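Local coordinates for glycosyltransferase (Streptomyces halstedii, PDB 3WAD), which is a glycosyltransferase of the GT-B fold, built from two Rossmann-like domains that face each other, at residues B[150-155]-B[342-347]; B[248-253]-B[278-283]; B[310-315]-B[330-335]; B[317-322]-B[336-341]; B[358-363]-B[383-388]. One frame throughout, in Å; residues are numbered along the deposited sequence.

Contact 1 (B[150-155]-B[342-347])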
# COMPACT_ATOMS: atom_id res chain seq x y z
N MET B 150 -7.42 -10.78 -14.18
CA MET B 150 -6.18 -10.96 -13.50
C MET B 150 -6.01 -12.40 -12.93
O MET B 150 -6.78 -12.82 -12.07
CB MET B 150 -5.93 -9.92 -12.39
CG MET B 150 -4.57 -10.17 -11.71
SD MET B 150 -4.13 -8.69 -10.76
CE MET B 150 -2.44 -9.04 -10.49
N LEU B 151 -5.00 -13.12 -13.44
CA LEU B 151 -4.76 -14.50 -12.94
C LEU B 151 -4.12 -14.46 -11.58
O LEU B 151 -3.53 -13.44 -11.14
CB LEU B 151 -3.84 -15.26 -13.90
CG LEU B 151 -4.39 -15.41 -15.35
CD1 LEU B 151 -3.45 -16.19 -16.29
CD2 LEU B 151 -5.76 -16.09 -15.41
N PHE B 152 -4.15 -15.60 -10.93
CA PHE B 152 -3.61 -15.72 -9.56
C PHE B 152 -2.75 -17.02 -9.50
O PHE B 152 -2.23 -17.42 -8.45
CB PHE B 152 -4.82 -15.72 -8.56
CG PHE B 152 -5.76 -16.85 -8.79
CD1 PHE B 152 -5.43 -18.14 -8.29
CD2 PHE B 152 -6.90 -16.68 -9.54
CE1 PHE B 152 -6.27 -19.22 -8.57
CE2 PHE B 152 -7.70 -17.70 -9.82
CZ PHE B 152 -7.40 -18.99 -9.34
N GLY B 153 -2.56 -17.66 -10.66
CA GLY B 153 -1.62 -18.81 -10.83
C GLY B 153 -1.72 -19.07 -12.32
O GLY B 153 -2.01 -18.16 -13.11
N LEU B 154 -1.55 -20.32 -12.74
CA LEU B 154 -1.86 -20.67 -14.12
C LEU B 154 -3.32 -20.56 -14.55
O LEU B 154 -4.25 -20.57 -13.75
CB LEU B 154 -1.34 -22.10 -14.42
CG LEU B 154 0.10 -22.51 -14.05
CD1 LEU B 154 0.38 -23.96 -14.60
CD2 LEU B 154 1.21 -21.56 -14.49
N ASP B 155 -3.53 -20.39 -15.85
CA ASP B 155 -4.86 -20.15 -16.37
C ASP B 155 -5.59 -21.47 -16.70
O ASP B 155 -5.81 -21.77 -17.88
CB ASP B 155 -4.77 -19.23 -17.60
CG ASP B 155 -6.11 -18.71 -18.03
OD1 ASP B 155 -7.18 -18.85 -17.33
OD2 ASP B 155 -6.10 -18.09 -19.11
N TRP B 342 -3.49 -29.68 -4.24
CA TRP B 342 -4.16 -29.74 -5.54
C TRP B 342 -5.26 -28.72 -5.57
O TRP B 342 -6.26 -28.95 -6.18
CB TRP B 342 -4.69 -31.15 -5.81
CG TRP B 342 -5.39 -31.76 -4.59
CD1 TRP B 342 -6.72 -31.58 -4.20
CD2 TRP B 342 -4.79 -32.62 -3.59
NE1 TRP B 342 -6.96 -32.26 -3.03
CE2 TRP B 342 -5.81 -32.92 -2.63
CE3 TRP B 342 -3.49 -33.18 -3.40
CZ2 TRP B 342 -5.57 -33.75 -1.49
CZ3 TRP B 342 -3.25 -34.00 -2.27
CH2 TRP B 342 -4.30 -34.28 -1.33
N LEU B 343 -5.08 -27.58 -4.91
CA LEU B 343 -6.13 -26.56 -4.94
C LEU B 343 -6.24 -25.88 -6.32
O LEU B 343 -7.31 -25.42 -6.67
CB LEU B 343 -5.91 -25.49 -3.89
CG LEU B 343 -6.41 -25.73 -2.47
CD1 LEU B 343 -5.88 -27.01 -2.00
CD2 LEU B 343 -5.96 -24.58 -1.56
N TRP B 344 -5.16 -25.78 -7.07
CA TRP B 344 -5.23 -25.00 -8.33
C TRP B 344 -4.29 -25.54 -9.40
O TRP B 344 -4.74 -26.10 -10.40
CB TRP B 344 -5.01 -23.49 -8.05
CG TRP B 344 -5.27 -22.72 -9.28
CD1 TRP B 344 -4.33 -22.10 -10.06
CD2 TRP B 344 -6.56 -22.53 -9.93
NE1 TRP B 344 -4.96 -21.52 -11.18
CE2 TRP B 344 -6.32 -21.82 -11.12
CE3 TRP B 344 -7.88 -22.96 -9.63
CZ2 TRP B 344 -7.34 -21.49 -11.98
CZ3 TRP B 344 -8.91 -22.62 -10.46
CH2 TRP B 344 -8.63 -21.87 -11.66
N ASP B 345 -3.00 -25.38 -9.19
CA ASP B 345 -1.98 -25.68 -10.21
C ASP B 345 -0.70 -26.20 -9.60
O ASP B 345 0.32 -26.25 -10.30
CB ASP B 345 -1.61 -24.41 -11.01
CG ASP B 345 -1.12 -23.29 -10.09
OD1 ASP B 345 -0.85 -22.16 -10.59
OD2 ASP B 345 -0.97 -23.56 -8.87
N GLU B 346 -0.74 -26.55 -8.32
CA GLU B 346 0.50 -26.80 -7.63
C GLU B 346 1.26 -28.00 -8.19
O GLU B 346 2.50 -27.99 -8.24
CB GLU B 346 0.24 -27.00 -6.12
CG GLU B 346 -0.43 -25.85 -5.47
CD GLU B 346 -1.92 -26.10 -5.37
OE1 GLU B 346 -2.60 -26.50 -6.34
OE2 GLU B 346 -2.41 -25.94 -4.26
N GLY B 347 0.55 -29.04 -8.61
CA GLY B 347 1.17 -30.29 -9.11
C GLY B 347 1.95 -29.99 -10.39
O GLY B 347 3.12 -30.34 -10.56
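Across the interface between the two Rossmann-like domains of the GT-B fold, the loop 150-155, after strand 147-150 of the N-terminal sheet, meets 342-347, where the chain enters helix 346-355 of the C-terminal half. Two hydrogen bonds hold the loops together at Leu-154, one at each end of that residue. Its amide N gives its hydrogen to Asp-345 OD1 over 2.9 Å, nearly straight at 167°, reaching the carboxylate oxygen on its anti side. Asp-345 precedes the helix, and its CG lies between backbone N and carbonyl carbon (chi1 57°), which brings OD1 to the loop; the same oxygen forms a salt bridge with Arg-326, so a charged partner probably steadies the acceptor. Leu-154 CG packs 3.6 Å from Asp-345 OD1. Glu-346 OE1 accepts from Trp-344 N at 2.8 Å, which fixes the backbone from which the indole extends. The indole of Trp-344 works in two directions at once: one face receives Phe-152, whose CZ sits 3.5 Å from Trp-344 CE2, with ring planes inclined by 49°, while its edge carries the polar bond. At that edge Trp-344 NE1 donates to Leu-154 O over 2.8 Å, the oxygen lying close to the ring plane.

Contact 2 (B[248-253]-B[278-283])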
# COMPACT_ATOMS: atom_id res chain seq x y z
N VAL B 248 16.64 -23.01 6.61
CA VAL B 248 15.64 -23.62 5.75
C VAL B 248 14.30 -23.20 6.31
O VAL B 248 14.13 -23.09 7.52
CB VAL B 248 15.75 -25.16 5.72
CG1 VAL B 248 14.50 -25.80 5.09
CG2 VAL B 248 17.02 -25.58 4.92
N CYS B 249 13.35 -22.96 5.40
CA CYS B 249 12.09 -22.45 5.76
C CYS B 249 11.14 -23.58 5.48
O CYS B 249 11.09 -24.11 4.39
CB CYS B 249 11.80 -21.20 4.92
SG CYS B 249 10.08 -20.75 5.14
N LEU B 250 10.40 -23.97 6.51
CA LEU B 250 9.41 -25.03 6.46
C LEU B 250 8.00 -24.49 6.73
O LEU B 250 7.69 -24.08 7.84
CB LEU B 250 9.76 -26.09 7.51
CG LEU B 250 8.80 -27.24 7.68
CD1 LEU B 250 8.76 -28.12 6.38
CD2 LEU B 250 9.09 -28.04 9.00
N THR B 251 7.15 -24.52 5.70
CA THR B 251 5.76 -24.07 5.74
C THR B 251 4.91 -25.15 5.10
O THR B 251 4.41 -24.96 4.00
CB THR B 251 5.51 -22.72 4.93
OG1 THR B 251 6.06 -22.84 3.63
CG2 THR B 251 6.17 -21.57 5.52
N LEU B 252 4.85 -26.31 5.77
CA LEU B 252 4.11 -27.51 5.34
C LEU B 252 3.14 -27.98 6.46
O LEU B 252 2.53 -29.06 6.38
CB LEU B 252 5.09 -28.64 4.96
CG LEU B 252 5.20 -29.12 3.52
CD1 LEU B 252 5.57 -30.56 3.60
CD2 LEU B 252 3.90 -28.98 2.73
N GLY B 253 3.02 -27.15 7.49
CA GLY B 253 2.04 -27.27 8.55
C GLY B 253 0.70 -27.82 8.13
O GLY B 253 0.25 -28.83 8.69
N ALA B 278 21.54 -27.41 8.94
CA ALA B 278 20.97 -26.04 8.85
C ALA B 278 19.96 -25.78 9.95
O ALA B 278 19.46 -26.74 10.54
CB ALA B 278 20.33 -25.82 7.48
N ASP B 279 19.66 -24.51 10.25
CA ASP B 279 18.58 -24.17 11.17
C ASP B 279 17.23 -24.13 10.46
O ASP B 279 17.13 -23.63 9.37
CB ASP B 279 18.80 -22.79 11.80
CG ASP B 279 20.01 -22.75 12.68
OD1 ASP B 279 20.46 -23.82 13.19
OD2 ASP B 279 20.52 -21.62 12.86
N VAL B 280 16.18 -24.64 11.08
CA VAL B 280 14.88 -24.69 10.40
C VAL B 280 13.99 -23.60 11.01
O VAL B 280 13.96 -23.48 12.22
CB VAL B 280 14.27 -26.13 10.46
CG1 VAL B 280 12.83 -26.16 10.04
CG2 VAL B 280 15.16 -27.07 9.59
N VAL B 281 13.37 -22.74 10.18
CA VAL B 281 12.28 -21.87 10.66
C VAL B 281 10.98 -22.53 10.18
O VAL B 281 10.80 -22.72 8.98
CB VAL B 281 12.49 -20.38 10.18
CG1 VAL B 281 11.38 -19.48 10.68
CG2 VAL B 281 13.85 -19.86 10.65
N ALA B 282 10.14 -22.98 11.10
CA ALA B 282 8.92 -23.74 10.75
C ALA B 282 7.69 -23.00 11.21
O ALA B 282 7.64 -22.50 12.31
CB ALA B 282 8.95 -25.10 11.38
N THR B 283 6.69 -22.90 10.35
CA THR B 283 5.43 -22.32 10.72
C THR B 283 4.46 -23.43 11.19
O THR B 283 4.19 -24.40 10.48
CB THR B 283 4.85 -21.37 9.62
OG1 THR B 283 4.54 -22.12 8.44
CG2 THR B 283 5.87 -20.30 9.23
O HOH W 1 5.33 -25.74 8.40
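Strands 247-251 and 279-283 pair as parallel neighbours in the C-terminal Rossmann-like sheet. The axes of the paired segments approach to 4.7 Å and run 22° apart, and the 24 residues between the two segments contain helix but no further strand, a beta-alpha-beta connection.

The backbone bonding alternates as parallel pairing requires. Val-248 both accepts from Val-281 N through its O and donates from its N to Asp-279 O; Leu-250 repeats the pattern, its N reaching Val-281 O over 2.8 Å at 177° and its O taking Thr-283 N. Weaker CA-H...O contacts fill in between these bonds, including Ala-282 CA to Leu-250 O at 3.2 Å.

Apolar side-chain contacts between the strands gather on the face bearing Val-248, Leu-250, Val-280 and Ala-282, where Leu-250 CB lies 4.0 Å from Val-280 CG1. Leu-250 CG stands opposite the backbone N across the CA-CB bond (chi1 176°), and from there Leu-250 CD2 reaches to 3.8 Å from Ala-282 CB. Helix 369-381 packs against Val-248 on this side, whereas Cys-249 and Val-281, on the other face, pack on Leu-310.

Where the strands end, side chains and a water take over. Thr-251 and Thr-283 cross at a slant, with Thr-251 CG2 3.4 Å from Thr-283 OG1; Thr-251 OG1 itself has a weak hydrogen bond to Val-318 O. One water links the strand ends, donating to Leu-250 O and to Thr-283 O while accepting from Leu-252 N at 2.7 Å.

Contact 3 (B[310-315]-B[330-335])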
# COMPACT_ATOMS: atom_id res chain seq x y z
N LEU B 310 12.76 -13.35 5.58
CA LEU B 310 13.39 -14.66 5.83
C LEU B 310 14.16 -15.21 4.60
O LEU B 310 15.33 -15.57 4.72
CB LEU B 310 12.32 -15.69 6.32
CG LEU B 310 12.84 -17.11 6.67
CD1 LEU B 310 13.90 -17.13 7.79
CD2 LEU B 310 11.64 -17.98 7.08
N LEU B 311 13.50 -15.30 3.45
CA LEU B 311 14.10 -16.06 2.35
C LEU B 311 15.49 -15.62 1.86
O LEU B 311 16.21 -16.45 1.39
CB LEU B 311 13.14 -16.21 1.16
CG LEU B 311 11.95 -17.13 1.39
CD1 LEU B 311 11.18 -17.09 0.14
CD2 LEU B 311 12.41 -18.59 1.72
N PRO B 312 15.86 -14.31 1.93
CA PRO B 312 17.26 -13.93 1.52
C PRO B 312 18.39 -14.70 2.24
O PRO B 312 19.51 -14.80 1.73
CB PRO B 312 17.32 -12.45 1.88
CG PRO B 312 15.87 -12.01 1.69
CD PRO B 312 15.08 -13.11 2.31
N SER B 313 18.10 -15.22 3.42
CA SER B 313 19.07 -16.00 4.13
C SER B 313 18.82 -17.54 4.07
O SER B 313 19.44 -18.25 4.82
CB SER B 313 19.11 -15.53 5.59
OG SER B 313 17.92 -15.85 6.28
N CYS B 314 17.93 -18.04 3.20
CA CYS B 314 17.56 -19.49 3.29
C CYS B 314 18.17 -20.27 2.17
O CYS B 314 18.13 -19.81 1.05
CB CYS B 314 16.06 -19.73 3.20
SG CYS B 314 15.25 -19.28 4.70
N ALA B 315 18.66 -21.47 2.44
CA ALA B 315 19.15 -22.35 1.36
C ALA B 315 17.98 -23.13 0.74
O ALA B 315 18.13 -23.68 -0.34
CB ALA B 315 20.25 -23.36 1.89
N ILE B 330 10.93 -17.79 -6.23
CA ILE B 330 11.41 -17.26 -7.54
C ILE B 330 12.19 -15.97 -7.33
O ILE B 330 13.34 -15.84 -7.81
CB ILE B 330 10.28 -17.02 -8.52
CG1 ILE B 330 9.69 -18.35 -8.95
CG2 ILE B 330 10.80 -16.25 -9.81
CD1 ILE B 330 8.75 -18.17 -10.02
N ARG B 331 11.58 -15.01 -6.63
CA ARG B 331 12.15 -13.69 -6.49
C ARG B 331 13.47 -13.69 -5.69
O ARG B 331 14.40 -12.94 -6.00
CB ARG B 331 11.13 -12.73 -5.84
CG ARG B 331 11.66 -11.40 -5.44
CD ARG B 331 10.59 -10.56 -4.80
NE ARG B 331 11.01 -9.17 -4.68
CZ ARG B 331 10.34 -8.23 -4.02
NH1 ARG B 331 9.20 -8.53 -3.35
NH2 ARG B 331 10.84 -6.98 -3.97
N TYR B 332 13.56 -14.54 -4.66
CA TYR B 332 14.76 -14.63 -3.85
C TYR B 332 15.72 -15.77 -4.34
O TYR B 332 16.77 -15.97 -3.75
CB TYR B 332 14.42 -14.69 -2.32
CG TYR B 332 13.69 -13.42 -1.93
CD1 TYR B 332 14.37 -12.16 -1.92
CD2 TYR B 332 12.30 -13.43 -1.74
CE1 TYR B 332 13.67 -10.95 -1.68
CE2 TYR B 332 11.60 -12.25 -1.46
CZ TYR B 332 12.28 -11.02 -1.45
OH TYR B 332 11.60 -9.90 -1.18
N GLY B 333 15.37 -16.48 -5.41
CA GLY B 333 16.33 -17.48 -6.01
C GLY B 333 16.58 -18.68 -5.09
O GLY B 333 17.73 -19.12 -4.86
N VAL B 334 15.51 -19.22 -4.50
CA VAL B 334 15.70 -20.18 -3.40
C VAL B 334 15.19 -21.54 -3.88
O VAL B 334 14.06 -21.63 -4.34
CB VAL B 334 14.96 -19.72 -2.06
CG1 VAL B 334 15.15 -20.74 -0.93
CG2 VAL B 334 15.50 -18.33 -1.57
N PRO B 335 16.01 -22.59 -3.77
CA PRO B 335 15.53 -23.92 -4.12
C PRO B 335 14.34 -24.35 -3.27
O PRO B 335 14.18 -23.93 -2.13
CB PRO B 335 16.71 -24.82 -3.81
CG PRO B 335 17.90 -23.95 -3.85
CD PRO B 335 17.41 -22.63 -3.29
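Tyr-332 presents its phenol ring to Pro-312, whose CD lies over one face and whose CG comes within 3.9 Å of Tyr-332 CD1; the two side chains run next to each other in the same direction. Over the centre of the opposite face lies Arg-331 CG, 4.0 Å above the plane. Near the base of the ring, Leu-311 CB approaches obliquely and meets Tyr-332 CB at 4.0 Å. The phenol's outer end belongs to the dimer interface: Tyr-332 OH is hydrogen-bonded to Glu-30 of the second subunit, which also forms a salt bridge with Arg-331.

No hydrogen bond crosses between the segments, so the remaining contact is van der Waals. Val-334 straddles the turn with both methyls: CG2 sits 3.6 Å from Leu-311 O, while CG1, opposite the backbone N (chi1 179°), lies 3.7 Å from Cys-314 O. Pro-335 CD meets Ala-315 O at 3.2 Å.

Within the beta-alpha-beta unit of strand 314-319, helix 323-332 and strand 336-338, the contact brings the turn entering the first strand against the C-terminal end of the helix. Gly-333, with positive phi, closes that helix in a Schellman motif; Pro-335 then leads into the second strand and packs on helix 384-397.

Contact 4 (B[317-322]-B[336-341])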
# COMPACT_ATOMS: atom_id res chain seq x y z
N ILE B 317 13.31 -23.81 0.73
CA ILE B 317 11.99 -23.67 1.35
C ILE B 317 11.20 -24.90 0.96
O ILE B 317 11.20 -25.32 -0.19
CB ILE B 317 11.23 -22.37 0.89
CG1 ILE B 317 9.84 -22.25 1.57
CG2 ILE B 317 11.19 -22.32 -0.63
CD1 ILE B 317 9.33 -20.82 1.61
N VAL B 318 10.52 -25.45 1.94
CA VAL B 318 9.69 -26.65 1.80
C VAL B 318 8.28 -26.19 1.92
O VAL B 318 7.93 -25.64 2.98
CB VAL B 318 10.00 -27.65 2.99
CG1 VAL B 318 9.24 -28.96 2.83
CG2 VAL B 318 11.50 -27.93 3.07
N HIS B 319 7.45 -26.42 0.89
CA HIS B 319 6.11 -25.84 0.96
C HIS B 319 5.12 -26.58 0.02
O HIS B 319 5.51 -27.54 -0.68
CB HIS B 319 6.21 -24.31 0.69
CG HIS B 319 6.47 -23.97 -0.74
ND1 HIS B 319 7.70 -24.11 -1.33
CD2 HIS B 319 5.63 -23.57 -1.71
CE1 HIS B 319 7.62 -23.75 -2.60
NE2 HIS B 319 6.37 -23.42 -2.86
N HIS B 320 3.85 -26.18 0.02
CA HIS B 320 2.86 -26.92 -0.77
C HIS B 320 2.68 -26.47 -2.22
O HIS B 320 1.77 -27.00 -2.93
CB HIS B 320 1.54 -26.95 -0.07
CG HIS B 320 0.77 -25.70 -0.23
ND1 HIS B 320 1.02 -24.57 0.53
CD2 HIS B 320 -0.26 -25.38 -1.07
CE1 HIS B 320 0.17 -23.62 0.17
NE2 HIS B 320 -0.62 -24.08 -0.80
N GLY B 321 3.55 -25.56 -2.67
CA GLY B 321 3.61 -25.19 -4.09
C GLY B 321 2.62 -24.10 -4.58
O GLY B 321 2.44 -23.94 -5.80
N GLY B 322 1.96 -23.42 -3.63
CA GLY B 322 1.01 -22.32 -3.95
C GLY B 322 1.75 -21.10 -4.53
O GLY B 322 2.97 -20.94 -4.36
N GLN B 336 13.52 -25.22 -3.85
CA GLN B 336 12.25 -25.60 -3.30
C GLN B 336 12.15 -27.11 -3.07
O GLN B 336 12.61 -27.90 -3.89
CB GLN B 336 11.13 -25.17 -4.26
CG GLN B 336 11.02 -23.71 -4.40
CD GLN B 336 9.97 -23.31 -5.43
OE1 GLN B 336 8.79 -23.45 -5.19
NE2 GLN B 336 10.40 -22.88 -6.59
N LEU B 337 11.52 -27.50 -1.96
CA LEU B 337 10.98 -28.83 -1.86
C LEU B 337 9.48 -28.67 -1.81
O LEU B 337 8.95 -28.00 -0.92
CB LEU B 337 11.63 -29.58 -0.66
CG LEU B 337 11.16 -30.88 -0.02
CD1 LEU B 337 10.41 -31.80 -0.92
CD2 LEU B 337 12.29 -31.57 0.86
N ILE B 338 8.82 -29.19 -2.83
CA ILE B 338 7.39 -28.97 -3.04
C ILE B 338 6.66 -30.23 -2.70
O ILE B 338 6.98 -31.29 -3.20
CB ILE B 338 7.08 -28.51 -4.54
CG1 ILE B 338 7.86 -27.24 -4.87
CG2 ILE B 338 5.56 -28.20 -4.73
CD1 ILE B 338 8.03 -26.94 -6.37
N VAL B 339 5.70 -30.13 -1.80
CA VAL B 339 4.78 -31.21 -1.56
C VAL B 339 3.40 -30.73 -2.11
O VAL B 339 2.62 -30.12 -1.38
CB VAL B 339 4.69 -31.55 -0.04
CG1 VAL B 339 3.60 -32.65 0.23
CG2 VAL B 339 6.02 -32.04 0.48
N PRO B 340 3.10 -31.01 -3.41
CA PRO B 340 1.99 -30.23 -4.01
C PRO B 340 0.62 -30.49 -3.39
O PRO B 340 0.24 -31.62 -3.09
CB PRO B 340 1.98 -30.63 -5.49
CG PRO B 340 3.33 -31.32 -5.77
CD PRO B 340 3.94 -31.70 -4.42
N ASN B 341 -0.10 -29.41 -3.18
CA ASN B 341 -1.46 -29.53 -2.86
C ASN B 341 -2.18 -29.64 -4.21
O ASN B 341 -1.54 -29.75 -5.24
CB ASN B 341 -1.88 -28.31 -2.03
CG ASN B 341 -3.19 -28.53 -1.33
OD1 ASN B 341 -3.41 -27.91 -0.30
ND2 ASN B 341 -4.08 -29.41 -1.87
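His-319 O accepts from Val-339 N over 2.8 Å at 167°, one rung of the parallel ladder between strands 314-319 and 336-338, the two strands of a beta-alpha-beta unit in the C-terminal Rossmann-like domain. Two further rungs of the same length, Leu-337 N to Ile-317 O and His-319 N to Leu-337 O, show that the pairing is regular, with segment axes 16° apart. CA-H...O contacts accompany them, such as Val-318 CA to Leu-337 O at 3.1 Å.

The sheet's two faces differ in character. On one, Val-318 and Leu-337 lie side by side, Val-318 CG1 3.9 Å from Leu-337 CG, and Leu-337 is covered by helix 369-381. On the other, Ile-317 CG2 packs 4.0 Å from Gln-336 CG. ND1 of His-319 is buried here without a modelled partner.

Beyond the strands, Gly-321 CA fits against Ile-338 CG2 at 3.6 Å. The last backbone bond runs from Asn-341 N to His-320 O, 3.1 Å long. Beside it, the edge of the His-320 imidazole meets Asn-341: the ring's CG lies between its own backbone N and carbonyl carbon (chi1 79°), which places His-320 CD2 3.5 Å from Asn-341 CB.

Contact 5 (B[358-363]-B[383-388])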
# COMPACT_ATOMS: atom_id res chain seq x y z
N ALA B 358 15.44 -26.85 -10.25
CA ALA B 358 15.28 -25.83 -9.18
C ALA B 358 14.55 -26.36 -7.96
O ALA B 358 14.55 -25.72 -6.91
CB ALA B 358 14.54 -24.57 -9.71
N ALA B 359 13.99 -27.55 -8.07
CA ALA B 359 13.17 -28.08 -7.02
C ALA B 359 13.21 -29.63 -6.99
O ALA B 359 13.52 -30.26 -8.00
CB ALA B 359 11.76 -27.63 -7.27
N LEU B 360 12.85 -30.22 -5.85
CA LEU B 360 12.58 -31.63 -5.76
C LEU B 360 11.14 -31.77 -5.31
O LEU B 360 10.67 -30.94 -4.60
CB LEU B 360 13.54 -32.29 -4.76
CG LEU B 360 14.97 -32.42 -5.26
CD1 LEU B 360 15.78 -33.02 -4.15
CD2 LEU B 360 15.00 -33.28 -6.56
N VAL B 361 10.43 -32.77 -5.78
CA VAL B 361 9.01 -32.90 -5.47
C VAL B 361 8.73 -34.21 -4.74
O VAL B 361 9.20 -35.25 -5.17
CB VAL B 361 8.12 -32.88 -6.81
CG1 VAL B 361 6.65 -33.01 -6.51
CG2 VAL B 361 8.37 -31.60 -7.66
N THR B 362 7.94 -34.18 -3.66
CA THR B 362 7.31 -35.42 -3.17
C THR B 362 5.81 -35.33 -3.16
O THR B 362 5.26 -34.56 -2.41
CB THR B 362 7.80 -35.79 -1.73
OG1 THR B 362 9.21 -35.96 -1.77
CG2 THR B 362 7.16 -37.11 -1.29
N GLU B 363 5.12 -36.13 -3.96
CA GLU B 363 3.64 -36.09 -3.90
C GLU B 363 3.13 -36.52 -2.56
O GLU B 363 3.78 -37.29 -1.88
CB GLU B 363 3.03 -37.00 -4.93
CG GLU B 363 3.50 -36.76 -6.32
CD GLU B 363 2.89 -35.50 -6.98
OE1 GLU B 363 1.90 -34.91 -6.45
OE2 GLU B 363 3.41 -35.10 -8.05
N PRO B 383 24.97 -27.95 -5.26
CA PRO B 383 24.77 -26.56 -5.68
C PRO B 383 24.11 -26.40 -7.05
O PRO B 383 23.88 -25.29 -7.45
CB PRO B 383 26.19 -25.96 -5.67
CG PRO B 383 27.15 -27.15 -5.64
CD PRO B 383 26.37 -28.41 -5.35
N SER B 384 23.75 -27.49 -7.72
CA SER B 384 23.03 -27.37 -8.95
C SER B 384 21.61 -26.72 -8.74
O SER B 384 21.17 -25.87 -9.54
CB SER B 384 22.92 -28.74 -9.58
OG SER B 384 21.93 -29.50 -8.93
N PHE B 385 20.90 -27.13 -7.68
CA PHE B 385 19.61 -26.56 -7.29
C PHE B 385 19.64 -25.07 -7.06
O PHE B 385 18.83 -24.34 -7.62
CB PHE B 385 19.03 -27.30 -6.06
CG PHE B 385 18.79 -28.75 -6.32
CD1 PHE B 385 17.68 -29.15 -7.04
CD2 PHE B 385 19.71 -29.71 -5.89
CE1 PHE B 385 17.46 -30.43 -7.27
CE2 PHE B 385 19.50 -31.00 -6.14
CZ PHE B 385 18.38 -31.39 -6.81
N LYS B 386 20.62 -24.60 -6.30
CA LYS B 386 20.82 -23.18 -6.17
C LYS B 386 21.03 -22.50 -7.53
O LYS B 386 20.44 -21.43 -7.79
CB LYS B 386 21.96 -22.85 -5.18
CG LYS B 386 22.25 -21.35 -4.99
CD LYS B 386 20.93 -20.55 -4.51
CE LYS B 386 21.20 -19.07 -4.07
NZ LYS B 386 19.96 -18.45 -3.45
N ALA B 387 21.87 -23.06 -8.41
CA ALA B 387 22.16 -22.42 -9.72
C ALA B 387 20.87 -22.30 -10.56
O ALA B 387 20.56 -21.25 -11.12
CB ALA B 387 23.25 -23.22 -10.51
N ALA B 388 20.13 -23.38 -10.64
CA ALA B 388 18.88 -23.40 -11.35
C ALA B 388 17.85 -22.37 -10.76
O ALA B 388 17.15 -21.66 -11.51
CB ALA B 388 18.32 -24.79 -11.30
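Phe-385 lays its ring against the start of strand 359-361. Its CB bond runs past the strand, but with CG on the side away from the carbonyl carbon (chi1 -61°) the ring is carried back to it. Phe-385 CD1 is the first ring atom to arrive, 4.2 Å from Ala-359 N. The next, Phe-385 CE1, lies 4.0 Å from Ala-359 O and 3.8 Å from Leu-360 CG, and Phe-385 CZ at the far end of the ring is 3.9 Å from Leu-360 CD2. Backbone and side chain are met differently: Ala-358 C and Ala-359 O lie near the ring plane at its edge, whereas Leu-360 approaches at a slant, its side chain crossing that of Phe-385 at roughly a right angle.

Strand 359-361 is the outermost strand, within this chain, of the parallel C-terminal sheet of the GT-B fold, and helix 384-397 packs where that strand begins. Helix 369-381 supplies Arg-378 and Leu-379 to the Phe-385 side chain, and Arg-378 also touches Leu-360.

One helical turn after Phe-385, Ala-388 points its methyl at the segment that enters the strand. No hydrogen bond spans the segments; here the contact is between two alanines. CB of Ala-388 is 3.7 Å from Ala-358 N, and the CB atoms of Ala-358 and Ala-388 stand 4.1 Å apart.

How the contacts relate
Contacts 1, 2, 4 and 5 are buried; contact 3 alone is partly buried. Contacts 2 and 4 are backbone ladders of one parallel sheet, joined because strands 247-251 and 314-319 are neighbours: Cys-249 O lies 2.8 Å from Val-318 N. Contact 5 extends the series to the edge strand, yet relies on apolar packing against a helix. Contact 3 shares strand 314-319 with contact 4 and is likewise apolar between its segments, but it reaches the second subunit; Gly-333 O and Lys-386 NZ, 2.7 Å apart, tie it to contact 5. Contact 1 alone joins the two domains, through side-chain-to-backbone hydrogen bonds and aromatic contact; Glu-346 beside Asn-341 connects it with contact 4, their centres about 13 Å apart.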